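Local coordinates for microcin B17-processing protein McbC (Escherichia coli str. K-12 substr. MG1655, PDB 6GRH) that is required to process the inactive microcin B17 precursor into the active antibiotic peptide and is an FMN-containing oxidoreductase of the nitroreductase family, at residues R98-L103 with E138-W143; M209-T214 with A255-Q260; R172-G177 with H186-Y191. All blocks are in the same frame, centred on the assembly; numbering follows the deposited sequence. Where two conformers were deposited one is given.

How the contacts relate
All three contacts are largely buried, but they sit at different depths. Contact 2 lies nearest the centre of the chain, contact 3 a little farther out and contact 1 toward the periphery. Contacts 2 and 3 hold neighbouring strands of one antiparallel sheet, 254-263 and 187-194, and are tied to each other by the bond between Q260 OE1 and Y191 OH. Contact 1 meets contact 3, where F187 packs on I100 and L103 and T140 OG1 bonds to H186 O, but does not touch contact 2. Chemistry follows place: contacts 2 and 3 meet without a hydrogen bond across either, largely through aliphatic groups, whereas contact 1 centres on an indole-carboxylate bond. Contacts 1 and 2 also touch the second subunit.

Contact 1: R98-L103 with E138-W143; sequences RTIEKL and ENTENW
W143 NE1 donates a hydrogen bond to E101 OE2 at 2.8 Å, the one polar bond between helix segment 98-103 and loop segment 138-143. It is nearly straight, with an N-H...O angle of 170°, and the oxygen lies almost in the plane of the indole. E101 receives it on the anti lone pair of OE2, the one directed away from OE1, and the carboxylate and the ring are close to coplanar. With CG turned anti to the carbonyl carbon (chi1 -72°) and the chain extended beyond it, E101 runs along the rim of the indole in the opposite sense to the tryptophan side chain. Its CG therefore comes to 4.0 Å from W143 CZ2, again at the ring edge.

Farther round the same rim, I100 supplies the apolar half of the contact: its CG2 stands 3.7 Å from W143 CH2, in the ring plane. The other branch of I100 reaches the loop, where CD1 meets T140 CG2 at 3.7 Å, the two side chains crossing at about a right angle. T140 meets the helix with its methyl, while its hydroxyl is hydrogen-bonded to H186 O, just ahead of strand 187-194.

L133 of strand 129-135 packs on both I100 and W143, and Y150 meets the indole edge-to-face. H76 and I70 of the second subunit lie against E101 and W143 respectively, so the pair also borders the subunit interface.

The indole edge is thus divided between a carboxylate at its N-H and an isoleucine at its benzo end, which, with Y150 and L133 also against the ring, should restrict its rotation. The straight N-H bond would disperse part of the negative charge on the buried E101 and probably eases its burial.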
ATOM      1  N   ARG D  98     -43.648  12.565  -8.785  1.00 46.28           N
ATOM      2  CA  ARG D  98     -43.575  12.862 -10.227  1.00 46.27           C
ATOM      3  C   ARG D  98     -42.290  13.603 -10.617  1.00 44.74           C
ATOM      4  O   ARG D  98     -41.665  13.293 -11.625  1.00 44.82           O
ATOM      5  CB  ARG D  98     -44.822  13.654 -10.670  1.00 47.61           C
ATOM      6  N   THR D  99     -41.880  14.554  -9.792  1.00 44.55           N
ATOM      7  CA  THR D  99     -40.638  15.290 -10.008  1.00 43.55           C
ATOM      8  C   THR D  99     -39.404  14.393  -9.852  1.00 41.92           C
ATOM      9  O   THR D  99     -38.462  14.461 -10.656  1.00 41.26           O
ATOM     10  CB  THR D  99     -40.556  16.500  -9.065  1.00 43.76           C
ATOM     11  OG1 THR D  99     -41.627  17.391  -9.370  1.00 45.25           O
ATOM     12  CG2 THR D  99     -39.231  17.255  -9.213  1.00 43.14           C
ATOM     13  N   ILE D 100     -39.419  13.536  -8.839  1.00 41.26           N
ATOM     14  CA  ILE D 100     -38.275  12.651  -8.564  1.00 39.76           C
ATOM     15  C   ILE D 100     -38.163  11.582  -9.674  1.00 39.09           C
ATOM     16  O   ILE D 100     -37.069  11.301 -10.173  1.00 36.48           O
ATOM     17  CB  ILE D 100     -38.367  12.022  -7.151  1.00 39.83           C
ATOM     18  CG1 ILE D 100     -38.405  13.120  -6.066  1.00 40.63           C
ATOM     19  CG2 ILE D 100     -37.203  11.083  -6.904  1.00 38.93           C
ATOM     20  CD1 ILE D 100     -38.731  12.631  -4.665  1.00 40.73           C
ATOM     21  N   GLU D 101     -39.307  11.027 -10.079  1.00 40.46           N
ATOM     22  CA  GLU D 101     -39.373  10.090 -11.213  1.00 40.90           C
ATOM     23  C   GLU D 101     -38.820  10.672 -12.511  1.00 40.87           C
ATOM     24  O   GLU D 101     -38.112   9.991 -13.235  1.00 40.77           O
ATOM     25  CB  GLU D 101     -40.809   9.627 -11.439  1.00 42.99           C
ATOM     26  CG  GLU D 101     -41.310   8.660 -10.375  1.00 43.21           C
ATOM     27  CD  GLU D 101     -42.796   8.400 -10.446  1.00 45.12           C
ATOM     28  OE1 GLU D 101     -43.436   8.825 -11.432  1.00 47.19           O
ATOM     29  OE2 GLU D 101     -43.327   7.776  -9.502  1.00 45.43           O
ATOM     30  N   LYS D 102     -39.145  11.930 -12.785  1.00 41.97           N
ATOM     31  CA  LYS D 102     -38.610  12.658 -13.928  1.00 42.40           C
ATOM     32  C   LYS D 102     -37.096  12.758 -13.866  1.00 40.46           C
ATOM     33  O   LYS D 102     -36.418  12.588 -14.886  1.00 39.33           O
ATOM     34  CB  LYS D 102     -39.155  14.082 -13.990  1.00 44.66           C
ATOM     35  CG  LYS D 102     -40.437  14.259 -14.735  1.00 47.62           C
ATOM     36  CD  LYS D 102     -40.652  15.739 -15.008  1.00 49.38           C
ATOM     37  CE  LYS D 102     -42.100  16.050 -15.314  1.00 52.22           C
ATOM     38  NZ  LYS D 102     -42.216  17.506 -15.619  1.00 54.06           N
ATOM     39  N   LEU D 103     -36.568  13.076 -12.688  1.00 39.52           N
ATOM     40  CA  LEU D 103     -35.109  13.137 -12.525  1.00 38.53           C
ATOM     41  C   LEU D 103     -34.463  11.800 -12.892  1.00 36.66           C
ATOM     42  O   LEU D 103     -33.525  11.761 -13.673  1.00 36.16           O
ATOM     43  CB  LEU D 103     -34.718  13.535 -11.101  1.00 38.34           C
ATOM     44  CG  LEU D 103     -33.224  13.585 -10.806  1.00 37.58           C
ATOM     45  CD1 LEU D 103     -32.548  14.628 -11.684  1.00 38.13           C
ATOM     46  CD2 LEU D 103     -33.010  13.876  -9.331  1.00 37.88           C
ATOM     47  N   GLU D 138     -40.295  15.180   5.417  1.00 46.46           N
ATOM     48  CA  GLU D 138     -41.692  14.757   5.420  1.00 49.06           C
ATOM     49  C   GLU D 138     -42.547  15.560   4.434  1.00 48.84           C
ATOM     50  O   GLU D 138     -43.677  15.176   4.178  1.00 49.85           O
ATOM     51  CB  GLU D 138     -42.292  14.786   6.837  1.00 51.99           C
ATOM     52  CG  GLU D 138     -41.581  13.848   7.826  1.00 53.23           C
ATOM     53  CD  GLU D 138     -41.485  12.372   7.383  1.00 54.21           C
ATOM     54  OE1 GLU D 138     -42.444  11.821   6.768  1.00 55.97           O
ATOM     55  OE2 GLU D 138     -40.437  11.748   7.679  1.00 53.86           O
ATOM     56  N   ASN D 139     -42.005  16.652   3.887  1.00 47.82           N
ATOM     57  CA  ASN D 139     -42.640  17.362   2.771  1.00 48.82           C
ATOM     58  C   ASN D 139     -42.322  16.774   1.393  1.00 47.33           C
ATOM     59  O   ASN D 139     -42.688  17.347   0.370  1.00 46.89           O
ATOM     60  CB  ASN D 139     -42.298  18.862   2.802  1.00 49.47           C
ATOM     61  CG  ASN D 139     -43.343  19.683   3.509  1.00 51.91           C
ATOM     62  OD1 ASN D 139     -44.546  19.476   3.324  1.00 53.39           O
ATOM     63  ND2 ASN D 139     -42.895  20.654   4.288  1.00 52.64           N
ATOM     64  N   THR D 140     -41.640  15.638   1.362  1.00 46.55           N
ATOM     65  CA  THR D 140     -41.454  14.896   0.133  1.00 45.68           C
ATOM     66  C   THR D 140     -42.513  13.786   0.104  1.00 46.79           C
ATOM     67  O   THR D 140     -42.675  13.051   1.086  1.00 47.22           O
ATOM     68  CB  THR D 140     -40.042  14.315   0.072  1.00 44.51           C
ATOM     69  OG1 THR D 140     -39.085  15.380   0.196  1.00 43.43           O
ATOM     70  CG2 THR D 140     -39.818  13.554  -1.257  1.00 43.49           C
ATOM     71  N   GLU D 141     -43.252  13.693  -0.999  1.00 47.25           N
ATOM     72  CA  GLU D 141     -44.240  12.623  -1.196  1.00 48.44           C
ATOM     73  C   GLU D 141     -43.477  11.282  -1.259  1.00 46.92           C
ATOM     74  O   GLU D 141     -42.300  11.265  -1.609  1.00 44.91           O
ATOM     75  CB  GLU D 141     -45.001  12.859  -2.503  1.00 50.52           C
ATOM     76  CG  GLU D 141     -46.401  12.279  -2.545  1.00 54.08           C
ATOM     77  CD  GLU D 141     -47.098  12.419  -3.905  1.00 55.70           C
ATOM     78  OE1 GLU D 141     -46.487  12.899  -4.896  1.00 55.11           O
ATOM     79  OE2 GLU D 141     -48.278  12.018  -3.978  1.00 57.87           O
ATOM     80  N   ASN D 142     -44.138  10.183  -0.916  1.00 46.82           N
ATOM     81  CA  ASN D 142     -43.504   8.864  -0.886  1.00 46.28           C
ATOM     82  C   ASN D 142     -44.286   7.821  -1.700  1.00 47.22           C
ATOM     83  O   ASN D 142     -45.483   7.946  -1.879  1.00 47.77           O
ATOM     84  CB  ASN D 142     -43.362   8.397   0.564  1.00 45.87           C
ATOM     85  CG  ASN D 142     -42.162   7.486   0.778  1.00 44.10           C
ATOM     86  OD1 ASN D 142     -41.525   7.016  -0.169  1.00 42.77           O
ATOM     87  ND2 ASN D 142     -41.865   7.214   2.033  1.00 43.81           N
ATOM     88  N   TRP D 143     -43.581   6.798  -2.185  1.00 47.07           N
ATOM     89  CA  TRP D 143     -44.205   5.703  -2.936  1.00 47.95           C
ATOM     90  C   TRP D 143     -44.776   4.661  -1.988  1.00 48.10           C
ATOM     91  O   TRP D 143     -45.875   4.184  -2.177  1.00 49.92           O
ATOM     92  CB  TRP D 143     -43.188   5.033  -3.857  1.00 47.39           C
ATOM     93  CG  TRP D 143     -42.724   5.908  -4.953  1.00 47.46           C
ATOM     94  CD1 TRP D 143     -43.271   6.018  -6.204  1.00 48.44           C
ATOM     95  CD2 TRP D 143     -41.631   6.819  -4.909  1.00 46.41           C
ATOM     96  NE1 TRP D 143     -42.560   6.930  -6.945  1.00 48.00           N
ATOM     97  CE2 TRP D 143     -41.558   7.445  -6.167  1.00 46.57           C
ATOM     98  CE3 TRP D 143     -40.699   7.168  -3.926  1.00 45.86           C
ATOM     99  CZ2 TRP D 143     -40.590   8.404  -6.468  1.00 46.03           C
ATOM    100  CZ3 TRP D 143     -39.737   8.127  -4.228  1.00 45.35           C
ATOM    101  CH2 TRP D 143     -39.695   8.734  -5.485  1.00 45.38           C
TER

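Contact 2: M209-T214 with A255-Q260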
ATOM      1  N   MET D 209     -12.160   3.588 -13.698  0.50 26.30           N
ATOM      2  CA  MET D 209     -13.332   3.634 -14.595  0.50 27.27           C
ATOM      3  C   MET D 209     -14.650   3.807 -13.826  0.50 26.93           C
ATOM      4  O   MET D 209     -15.517   4.588 -14.245  0.50 27.36           O
ATOM      5  CB  MET D 209     -13.412   2.382 -15.508  0.50 28.74           C
ATOM      6  CG  MET D 209     -12.345   2.291 -16.623  0.50 29.64           C
ATOM      7  SD  MET D 209     -12.635   1.036 -17.917  0.50 31.72           S
ATOM      8  CE  MET D 209     -11.013   0.313 -18.125  0.50 31.67           C
ATOM      9  N   ALA D 210     -14.799   3.095 -12.709  1.00 25.81           N
ATOM     10  CA  ALA D 210     -16.011   3.199 -11.883  1.00 25.72           C
ATOM     11  C   ALA D 210     -16.218   4.604 -11.272  1.00 25.77           C
ATOM     12  O   ALA D 210     -17.340   5.122 -11.266  1.00 25.08           O
ATOM     13  CB  ALA D 210     -15.982   2.162 -10.791  1.00 25.51           C
ATOM     14  N   LEU D 211     -15.130   5.211 -10.798  1.00 25.65           N
ATOM     15  CA  LEU D 211     -15.171   6.570 -10.234  1.00 26.56           C
ATOM     16  C   LEU D 211     -15.520   7.609 -11.295  1.00 26.54           C
ATOM     17  O   LEU D 211     -16.339   8.455 -11.060  1.00 25.87           O
ATOM     18  CB  LEU D 211     -13.854   6.918  -9.510  1.00 26.15           C
ATOM     19  CG  LEU D 211     -13.840   6.546  -8.026  1.00 26.47           C
ATOM     20  CD1 LEU D 211     -14.191   5.104  -7.725  1.00 27.36           C
ATOM     21  CD2 LEU D 211     -12.471   6.831  -7.433  1.00 26.57           C
ATOM     22  N   MET D 212     -14.938   7.484 -12.486  1.00 26.77           N
ATOM     23  CA  MET D 212     -15.304   8.341 -13.595  1.00 27.41           C
ATOM     24  C   MET D 212     -16.771   8.180 -13.984  1.00 27.26           C
ATOM     25  O   MET D 212     -17.474   9.165 -14.196  1.00 26.84           O
ATOM     26  CB  MET D 212     -14.346   8.145 -14.786  1.00 28.32           C
ATOM     27  CG  MET D 212     -12.954   8.647 -14.451  1.00 28.63           C
ATOM     28  SD  MET D 212     -11.783   8.533 -15.811  1.00 30.69           S
ATOM     29  CE  MET D 212     -11.731   6.789 -16.135  1.00 30.73           C
ATOM     30  N   GLU D 213     -17.249   6.952 -14.014  1.00 26.94           N
ATOM     31  CA  GLU D 213     -18.631   6.698 -14.319  1.00 28.02           C
ATOM     32  C   GLU D 213     -19.587   7.387 -13.366  1.00 26.62           C
ATOM     33  O   GLU D 213     -20.584   7.924 -13.789  1.00 26.64           O
ATOM     34  CB  GLU D 213     -18.893   5.207 -14.350  1.00 29.16           C
ATOM     35  CG  GLU D 213     -20.328   4.819 -14.594  1.00 30.55           C
ATOM     36  CD  GLU D 213     -20.477   3.316 -14.703  1.00 32.76           C
ATOM     37  OE1 GLU D 213     -19.582   2.683 -15.349  1.00 33.25           O
ATOM     38  OE2 GLU D 213     -21.482   2.780 -14.140  1.00 33.06           O
ATOM     39  N   THR D 214     -19.253   7.400 -12.097  1.00 26.07           N
ATOM     40  CA  THR D 214     -20.039   8.106 -11.082  1.00 26.05           C
ATOM     41  C   THR D 214     -20.229   9.589 -11.408  1.00 26.19           C
ATOM     42  O   THR D 214     -21.320  10.117 -11.280  1.00 25.79           O
ATOM     43  CB  THR D 214     -19.374   7.923  -9.715  1.00 26.30           C
ATOM     44  OG1 THR D 214     -19.246   6.510  -9.472  1.00 25.78           O
ATOM     45  CG2 THR D 214     -20.183   8.560  -8.624  1.00 26.46           C
ATOM     46  N   ALA D 255     -19.755   0.638  -1.378  1.00 27.18           N
ATOM     47  CA  ALA D 255     -19.356   1.845  -0.639  1.00 27.08           C
ATOM     48  C   ALA D 255     -19.962   3.074  -1.341  1.00 26.90           C
ATOM     49  O   ALA D 255     -19.971   3.130  -2.546  1.00 25.02           O
ATOM     50  CB  ALA D 255     -17.828   1.956  -0.526  1.00 26.94           C
ATOM     51  N   PRO D 256     -20.501   4.043  -0.564  1.00 27.61           N
ATOM     52  CA  PRO D 256     -20.975   5.310  -1.143  1.00 28.16           C
ATOM     53  C   PRO D 256     -19.820   6.206  -1.618  1.00 28.18           C
ATOM     54  O   PRO D 256     -18.915   6.491  -0.853  1.00 30.28           O
ATOM     55  CB  PRO D 256     -21.732   5.955   0.025  1.00 28.77           C
ATOM     56  CG  PRO D 256     -21.049   5.438   1.244  1.00 28.35           C
ATOM     57  CD  PRO D 256     -20.648   4.029   0.912  1.00 28.29           C
ATOM     58  N   LEU D 257     -19.827   6.597  -2.883  1.00 28.15           N
ATOM     59  CA  LEU D 257     -18.771   7.442  -3.442  1.00 28.11           C
ATOM     60  C   LEU D 257     -19.045   8.937  -3.299  1.00 27.87           C
ATOM     61  O   LEU D 257     -18.122   9.717  -3.109  1.00 26.73           O
ATOM     62  CB  LEU D 257     -18.524   7.109  -4.928  1.00 28.51           C
ATOM     63  CG  LEU D 257     -17.916   5.752  -5.229  1.00 29.12           C
ATOM     64  CD1 LEU D 257     -17.757   5.541  -6.714  1.00 28.97           C
ATOM     65  CD2 LEU D 257     -16.584   5.590  -4.526  1.00 29.31           C
ATOM     66  N   ILE D 258     -20.310   9.322  -3.435  1.00 27.95           N
ATOM     67  CA  ILE D 258     -20.697  10.722  -3.470  1.00 28.58           C
ATOM     68  C   ILE D 258     -22.195  10.809  -3.211  1.00 28.33           C
ATOM     69  O   ILE D 258     -22.961   9.884  -3.531  1.00 27.45           O
ATOM     70  CB  ILE D 258     -20.265  11.386  -4.806  1.00 29.30           C
ATOM     71  CG1 ILE D 258     -20.196  12.894  -4.709  1.00 30.39           C
ATOM     72  CG2 ILE D 258     -21.145  10.967  -5.968  1.00 30.37           C
ATOM     73  CD1 ILE D 258     -19.062  13.393  -3.845  1.00 29.93           C
ATOM     74  N   VAL D 259     -22.587  11.898  -2.573  1.00 28.75           N
ATOM     75  CA  VAL D 259     -23.980  12.196  -2.283  1.00 29.13           C
ATOM     76  C   VAL D 259     -24.368  13.417  -3.121  1.00 29.10           C
ATOM     77  O   VAL D 259     -23.518  14.258  -3.442  1.00 29.77           O
ATOM     78  CB  VAL D 259     -24.164  12.447  -0.769  1.00 29.29           C
ATOM     79  CG1 VAL D 259     -25.559  12.986  -0.448  1.00 31.02           C
ATOM     80  CG2 VAL D 259     -23.908  11.162   0.017  1.00 29.26           C
ATOM     81  N   GLN D 260     -25.631  13.506  -3.503  1.00 29.38           N
ATOM     82  CA  GLN D 260     -26.123  14.648  -4.276  1.00 29.36           C
ATOM     83  C   GLN D 260     -27.470  15.046  -3.734  1.00 29.95           C
ATOM     84  O   GLN D 260     -28.428  14.271  -3.798  1.00 30.82           O
ATOM     85  CB  GLN D 260     -26.213  14.322  -5.764  1.00 29.22           C
ATOM     86  CG  GLN D 260     -26.483  15.516  -6.664  1.00 29.82           C
ATOM     87  CD  GLN D 260     -26.413  15.152  -8.133  1.00 30.47           C
ATOM     88  OE1 GLN D 260     -26.505  13.974  -8.498  1.00 29.77           O
ATOM     89  NE2 GLN D 260     -26.309  16.173  -8.997  1.00 31.23           N
TER
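In the core of the nitroreductase-type, FMN-binding domain, helix 204-227 meets strand 254-263 at a classic beta bulge, where L257 and I258 both face Y191: T214 packs on L257 and I258, and L211 on L257. At the bulge both strand side chains set out toward the helix, though that of I258 then leads away from it. Helix and strand segments run almost parallel, 20° apart, with their axes 9.6 Å from each other at closest approach.

L257 CD1 touches L211 CD1 at 3.7 Å, the two leucines crossing at about a right angle, and also lies 3.3 Å from T214 OG1. The hydroxyl spends its hydrogen bond within the helix: with OG1 beside the backbone N (chi1 -56°), T214 donates to A210 O one turn back, at 3.0 Å. The T214 backbone N reaches the same oxygen from the opposite face of the carbonyl plane, so A210 O takes two bonds. T214 CG2, on the other branch, meets I258 CG2 at 3.7 Å.

I129 of strand 129-135, two strands away across the sheet, touches both T214 and L257. L211 packs on L211 of the second subunit, while I258 and M209 border two different FMN molecules. A long helix packed on the sheet and against the partner subunit, with FMN close by, is typical of dimeric FMN-dependent nitroreductases.

Contact 3: R172-G177 with H186-Y191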
ATOM      1  N   ARG D 172     -29.118  13.160   9.002  1.00 35.54           N
ATOM      2  CA  ARG D 172     -27.951  13.279   9.874  1.00 35.48           C
ATOM      3  C   ARG D 172     -26.730  12.608   9.225  1.00 33.07           C
ATOM      4  O   ARG D 172     -25.669  13.228   9.104  1.00 31.41           O
ATOM      5  CB  ARG D 172     -28.253  12.689  11.257  1.00 37.45           C
ATOM      6  CG  ARG D 172     -27.100  12.764  12.234  1.00 38.78           C
ATOM      7  CD  ARG D 172     -27.471  12.221  13.603  1.00 41.34           C
ATOM      8  NE  ARG D 172     -26.268  11.695  14.258  1.00 42.82           N
ATOM      9  CZ  ARG D 172     -25.385  12.415  14.960  1.00 44.59           C
ATOM     10  NH1 ARG D 172     -25.552  13.732  15.164  1.00 44.94           N
ATOM     11  NH2 ARG D 172     -24.322  11.794  15.480  1.00 45.13           N
ATOM     12  N   SER D 173     -26.903  11.372   8.762  1.00 31.89           N
ATOM     13  CA  SER D 173     -25.781  10.628   8.151  1.00 30.62           C
ATOM     14  C   SER D 173     -25.234  11.273   6.866  1.00 29.74           C
ATOM     15  O   SER D 173     -24.009  11.344   6.649  1.00 29.06           O
ATOM     16  CB  SER D 173     -26.155   9.155   7.928  1.00 30.52           C
ATOM     17  OG  SER D 173     -26.948   8.965   6.756  1.00 31.34           O
ATOM     18  N   LEU D 174     -26.121  11.772   6.017  1.00 30.00           N
ATOM     19  CA  LEU D 174     -25.681  12.327   4.714  1.00 30.36           C
ATOM     20  C   LEU D 174     -25.066  13.727   4.777  1.00 30.69           C
ATOM     21  O   LEU D 174     -24.270  14.081   3.942  1.00 30.06           O
ATOM     22  CB  LEU D 174     -26.861  12.357   3.749  1.00 31.31           C
ATOM     23  CG  LEU D 174     -27.426  11.010   3.300  1.00 31.89           C
ATOM     24  CD1 LEU D 174     -28.666  11.231   2.463  1.00 33.44           C
ATOM     25  CD2 LEU D 174     -26.409  10.288   2.470  1.00 31.54           C
ATOM     26  N   SER D 175     -25.462  14.524   5.752  1.00 31.82           N
ATOM     27  CA  SER D 175     -25.137  15.956   5.774  1.00 33.14           C
ATOM     28  C   SER D 175     -23.851  16.256   6.530  1.00 33.58           C
ATOM     29  O   SER D 175     -23.370  17.391   6.504  1.00 34.86           O
ATOM     30  CB  SER D 175     -26.294  16.744   6.385  1.00 33.72           C
ATOM     31  OG  SER D 175     -26.539  16.329   7.717  1.00 34.50           O
ATOM     32  N   GLY D 176     -23.331  15.248   7.232  1.00 33.75           N
ATOM     33  CA  GLY D 176     -22.089  15.350   7.980  1.00 34.16           C
ATOM     34  C   GLY D 176     -22.026  16.521   8.929  1.00 35.00           C
ATOM     35  O   GLY D 176     -23.017  16.881   9.558  1.00 37.11           O
ATOM     36  N   GLY D 177     -20.861  17.141   9.012  1.00 34.89           N
ATOM     37  CA  GLY D 177     -20.673  18.271   9.901  1.00 36.15           C
ATOM     38  C   GLY D 177     -21.348  19.571   9.510  1.00 37.58           C
ATOM     39  O   GLY D 177     -21.585  20.394  10.368  1.00 37.29           O
ATOM     40  N   HIS D 186     -35.003  18.158   0.011  1.00 35.34           N
ATOM     41  CA  HIS D 186     -36.099  17.192  -0.066  1.00 35.64           C
ATOM     42  C   HIS D 186     -35.614  15.752  -0.166  1.00 34.70           C
ATOM     43  O   HIS D 186     -36.203  14.851   0.423  1.00 34.42           O
ATOM     44  CB  HIS D 186     -37.015  17.493  -1.258  1.00 36.57           C
ATOM     45  CG  HIS D 186     -37.944  18.647  -1.031  1.00 38.07           C
ATOM     46  ND1 HIS D 186     -37.622  19.944  -1.370  1.00 38.71           N
ATOM     47  CD2 HIS D 186     -39.187  18.694  -0.505  1.00 39.30           C
ATOM     48  CE1 HIS D 186     -38.634  20.739  -1.073  1.00 39.77           C
ATOM     49  NE2 HIS D 186     -39.594  20.007  -0.537  1.00 40.39           N
ATOM     50  N   PHE D 187     -34.563  15.526  -0.943  1.00 33.93           N
ATOM     51  CA  PHE D 187     -34.051  14.189  -1.129  1.00 33.49           C
ATOM     52  C   PHE D 187     -32.599  14.223  -1.542  1.00 32.64           C
ATOM     53  O   PHE D 187     -32.064  15.291  -1.835  1.00 32.51           O
ATOM     54  CB  PHE D 187     -34.923  13.410  -2.141  1.00 34.27           C
ATOM     55  CG  PHE D 187     -34.854  13.905  -3.566  1.00 34.16           C
ATOM     56  CD1 PHE D 187     -35.655  14.942  -4.000  1.00 35.48           C
ATOM     57  CD2 PHE D 187     -34.034  13.266  -4.497  1.00 33.75           C
ATOM     58  CE1 PHE D 187     -35.637  15.370  -5.337  1.00 35.75           C
ATOM     59  CE2 PHE D 187     -33.985  13.704  -5.818  1.00 33.98           C
ATOM     60  CZ  PHE D 187     -34.807  14.754  -6.237  1.00 35.26           C
ATOM     61  N   ALA D 188     -31.965  13.050  -1.512  1.00 31.84           N
ATOM     62  CA  ALA D 188     -30.614  12.880  -2.023  1.00 30.83           C
ATOM     63  C   ALA D 188     -30.518  11.698  -2.943  1.00 30.45           C
ATOM     64  O   ALA D 188     -31.294  10.768  -2.845  1.00 31.17           O
ATOM     65  CB  ALA D 188     -29.633  12.710  -0.879  1.00 29.92           C
ATOM     66  N   LEU D 189     -29.548  11.748  -3.844  1.00 30.28           N
ATOM     67  CA  LEU D 189     -29.087  10.551  -4.535  1.00 30.09           C
ATOM     68  C   LEU D 189     -27.741  10.188  -3.937  1.00 29.04           C
ATOM     69  O   LEU D 189     -26.916  11.073  -3.667  1.00 29.12           O
ATOM     70  CB  LEU D 189     -29.006  10.754  -6.046  1.00 30.11           C
ATOM     71  CG  LEU D 189     -30.336  11.041  -6.751  1.00 31.43           C
ATOM     72  CD1 LEU D 189     -30.069  11.261  -8.225  1.00 31.46           C
ATOM     73  CD2 LEU D 189     -31.358   9.927  -6.509  1.00 31.98           C
ATOM     74  N   VAL D 190     -27.532   8.894  -3.711  1.00 29.13           N
ATOM     75  CA  VAL D 190     -26.265   8.365  -3.233  1.00 28.07           C
ATOM     76  C   VAL D 190     -25.732   7.373  -4.278  1.00 27.98           C
ATOM     77  O   VAL D 190     -26.407   6.400  -4.625  1.00 28.83           O
ATOM     78  CB  VAL D 190     -26.414   7.683  -1.868  1.00 28.11           C
ATOM     79  CG1 VAL D 190     -25.054   7.250  -1.339  1.00 27.95           C
ATOM     80  CG2 VAL D 190     -27.075   8.598  -0.859  1.00 28.91           C
ATOM     81  N   TYR D 191     -24.539   7.644  -4.800  1.00 26.74           N
ATOM     82  CA  TYR D 191     -23.935   6.838  -5.848  1.00 26.16           C
ATOM     83  C   TYR D 191     -22.929   5.909  -5.196  1.00 25.79           C
ATOM     84  O   TYR D 191     -22.024   6.387  -4.509  1.00 25.15           O
ATOM     85  CB  TYR D 191     -23.238   7.725  -6.891  1.00 25.52           C
ATOM     86  CG  TYR D 191     -24.139   8.706  -7.551  1.00 26.10           C
ATOM     87  CD1 TYR D 191     -24.719   8.421  -8.791  1.00 26.48           C
ATOM     88  CD2 TYR D 191     -24.451   9.939  -6.932  1.00 26.35           C
ATOM     89  CE1 TYR D 191     -25.588   9.331  -9.396  1.00 27.23           C
ATOM     90  CE2 TYR D 191     -25.298  10.870  -7.540  1.00 26.75           C
ATOM     91  CZ  TYR D 191     -25.864  10.559  -8.772  1.00 27.23           C
ATOM     92  OH  TYR D 191     -26.678  11.451  -9.404  1.00 27.32           O
TER
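L174 places CG anti to its carbonyl carbon (chi1 -67°) and extends the branch beyond (chi2 174°), spreading its two methyls toward the strand so that one falls on A188 and the other on V190. V190 answers with a chi1 of -175°, which leaves CG1 anti to the backbone N and swings CG2 to the position anti to the carbonyl carbon, facing the leucine. The result is a forked contact: L174 CD1 sits 3.8 Å from A188 CB, and L174 CD2 lies equally far, 3.8 Å, from V190 CG2. Both approaches are methyl to methyl. L174 is the one residue of segment 172-177 that reaches the strand, and its CA is 8.4 Å from that of A188, a spacing bridged entirely by side chains.

The choice of strand residues follows from the alternation of an extended chain. A188 and V190 point to the helix, while the intervening L189 points to the other side of the sheet, where it packs on F108 of helix 97-108. Strand 187-194 lies inside the antiparallel sheet of the nitroreductase-like domain, between strands 129-135 and 254-263, with helix 167-175 on one face and helices 97-108 and 204-227 on the other. At its beginning, H186 and F187 both face F262, forming a classic beta bulge.

L174 also packs on V259 and F261 of strand 254-263, so its side chain spans two neighbouring strands. G176, two residues on, departs from helical geometry with a positive phi. On the side of the helix remote from the sheet, R172 forms a salt bridge with E37, bonds to the hydroxyl of Y242 and packs on L94 of the McbB chain.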